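Local coordinates for protein glycerol-3-phosphate dehydrogenase [NAD(+)] (Dunaliella salina, PDB 6IUY) that probably interconverts sn-glycerol 3-phosphate and dihydroxyacetone phosphate with NAD(+), in a homodimer whose chain also carries a magnesium-binding haloacid dehalogenase-like phosphatase domain, at residues L451-G456 / D508-E513. Sequence-based numbering, arbitrary orientation.
Sequences LADVPG and DDTFFE
T510 and D453 join a turn with helical backbone angles to the N-cap of helix 454-477, at the point where edge strand 446-451 of the mixed dehydrogenase sheet gives way to the helical C-terminal part. Along 508-513, D508 lies behind the contact, its carboxylate in a salt bridge with R496, while D509 bridges to R496 of the second subunit, which places this turn at the dimer interface. T510 does the polar work. Its OG1, beside its own backbone N and anti to the carbonyl carbon (chi1 -64°), donates to D453 OD2 at 2.6 Å, arriving on the anti side, 22° out of the carboxylate plane. The same rotamer carries T510 CG2 over the first helical turn, 3.7 Å from G456 C. D453 in turn divides its carboxylate: OD2 also accepts from R507 N, whereas OD1 caps the helix by accepting from G456 N at 2.7 Å, met from above the plane (56°). Two bonds therefore grip OD2 and a third holds OD1, fixing the rotation of the group. An alanine in place of D453 is likely to leave the T510 hydroxyl and R507 N without this acceptor and take the side-chain cap from G456 N. F511 packs on R496 and C499 of helix 481-502, and F512 faces the second subunit, its ring meeting the F512 ring there. E513 closes the turn with an aliphatic contact: its chain bends at chi2, and L451, approaching from the opposite direction, sets CD2 3.6 Å from E513 CG.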
loop_
_atom_site.group_PDB
_atom_site.type_symbol
_atom_site.label_atom_id
_atom_site.label_comp_id
_atom_site.label_asym_id
_atom_site.label_seq_id
_atom_site.Cartn_x
_atom_site.Cartn_y
_atom_site.Cartn_z
ATOM N N LEU A 451 4.156 8.997 11.424
ATOM C CA LEU A 451 4.986 8.049 10.717
ATOM C C LEU A 451 6.389 8.563 10.824
ATOM O O LEU A 451 6.584 9.774 10.839
ATOM C CB LEU A 451 4.585 7.941 9.252
ATOM C CG LEU A 451 3.762 6.755 8.785
ATOM C CD1 LEU A 451 2.579 6.582 9.676
ATOM C CD2 LEU A 451 3.325 7.012 7.355
ATOM N N ALA A 452 7.369 7.665 10.875
ATOM C CA ALA A 452 8.749 8.109 10.907
ATOM C C ALA A 452 9.312 8.330 9.498
ATOM O O ALA A 452 10.329 9.014 9.347
ATOM C CB ALA A 452 9.593 7.124 11.668
ATOM N N ASP A 453 8.644 7.791 8.469
ATOM C CA ASP A 453 9.205 7.770 7.103
ATOM C C ASP A 453 9.035 9.086 6.326
ATOM O O ASP A 453 8.191 9.172 5.420
ATOM C CB ASP A 453 8.576 6.623 6.272
ATOM C CG ASP A 453 9.262 6.431 4.918
ATOM O OD1 ASP A 453 10.176 7.215 4.577
ATOM O OD2 ASP A 453 8.894 5.493 4.180
ATOM N N VAL A 454 9.852 10.095 6.636
ATOM C CA VAL A 454 9.716 11.393 5.970
ATOM C C VAL A 454 10.068 11.310 4.475
ATOM O O VAL A 454 9.385 11.900 3.636
ATOM C CB VAL A 454 10.601 12.491 6.636
ATOM C CG1 VAL A 454 10.680 13.725 5.738
ATOM C CG2 VAL A 454 10.057 12.883 8.012
ATOM N N PRO A 455 11.136 10.585 4.131
ATOM C CA PRO A 455 11.442 10.507 2.698
ATOM C C PRO A 455 10.351 9.799 1.867
ATOM O O PRO A 455 10.181 10.133 0.697
ATOM C CB PRO A 455 12.770 9.732 2.649
ATOM C CG PRO A 455 13.023 9.226 4.021
ATOM C CD PRO A 455 12.205 10.022 4.982
ATOM N N GLY A 456 9.612 8.860 2.451
ATOM C CA GLY A 456 8.601 8.135 1.683
ATOM C C GLY A 456 7.304 8.910 1.499
ATOM O O GLY A 456 6.760 8.967 0.389
ATOM N N ASP A 508 7.672 -0.166 2.361
ATOM C CA ASP A 508 6.473 -0.496 1.605
ATOM C C ASP A 508 5.208 -0.050 2.318
ATOM O O ASP A 508 4.265 0.406 1.670
ATOM C CB ASP A 508 6.405 -1.999 1.332
ATOM C CG ASP A 508 7.021 -2.379 -0.004
ATOM O OD1 ASP A 508 7.458 -1.472 -0.743
ATOM O OD2 ASP A 508 7.060 -3.585 -0.327
ATOM N N ASP A 509 5.188 -0.178 3.643
ATOM C CA ASP A 509 4.036 0.239 4.430
ATOM C C ASP A 509 3.587 1.659 4.073
ATOM O O ASP A 509 2.392 1.978 4.107
ATOM C CB ASP A 509 4.352 0.175 5.924
ATOM C CG ASP A 509 4.233 -1.226 6.497
ATOM O OD1 ASP A 509 3.295 -1.960 6.120
ATOM O OD2 ASP A 509 5.079 -1.590 7.340
ATOM N N THR A 510 4.550 2.498 3.708
ATOM C CA THR A 510 4.291 3.921 3.509
ATOM C C THR A 510 3.335 4.161 2.335
ATOM O O THR A 510 2.540 5.082 2.355
ATOM C CB THR A 510 5.636 4.695 3.294
ATOM O OG1 THR A 510 6.436 4.602 4.484
ATOM C CG2 THR A 510 5.381 6.150 2.981
ATOM N N PHE A 511 3.388 3.306 1.325
ATOM C CA PHE A 511 2.555 3.498 0.146
ATOM C C PHE A 511 1.100 3.191 0.429
ATOM O O PHE A 511 0.228 3.634 -0.303
ATOM C CB PHE A 511 3.083 2.650 -0.995
ATOM C CG PHE A 511 4.489 2.981 -1.351
ATOM C CD1 PHE A 511 4.765 4.067 -2.159
ATOM C CD2 PHE A 511 5.545 2.243 -0.831
ATOM C CE1 PHE A 511 6.071 4.395 -2.476
ATOM C CE2 PHE A 511 6.849 2.560 -1.145
ATOM C CZ PHE A 511 7.112 3.646 -1.959
ATOM N N PHE A 512 0.844 2.480 1.522
ATOM C CA PHE A 512 -0.512 2.118 1.922
ATOM C C PHE A 512 -1.154 3.139 2.831
ATOM O O PHE A 512 -2.343 3.057 3.116
ATOM C CB PHE A 512 -0.513 0.745 2.613
ATOM C CG PHE A 512 -0.137 -0.380 1.687
ATOM C CD1 PHE A 512 -1.078 -0.942 0.851
ATOM C CD2 PHE A 512 1.157 -0.844 1.628
ATOM C CE1 PHE A 512 -0.739 -1.960 -0.019
ATOM C CE2 PHE A 512 1.506 -1.866 0.756
ATOM C CZ PHE A 512 0.556 -2.416 -0.071
ATOM N N GLU A 513 -0.372 4.104 3.296
ATOM C CA GLU A 513 -0.913 5.149 4.155
ATOM C C GLU A 513 -1.519 6.274 3.317
ATOM O O GLU A 513 -1.405 6.297 2.094
ATOM C CB GLU A 513 0.166 5.721 5.083
ATOM C CG GLU A 513 0.920 4.688 5.909
ATOM C CD GLU A 513 0.164 4.230 7.160
ATOM O OE1 GLU A 513 0.745 3.441 7.937
ATOM O OE2 GLU A 513 -1.000 4.645 7.377
#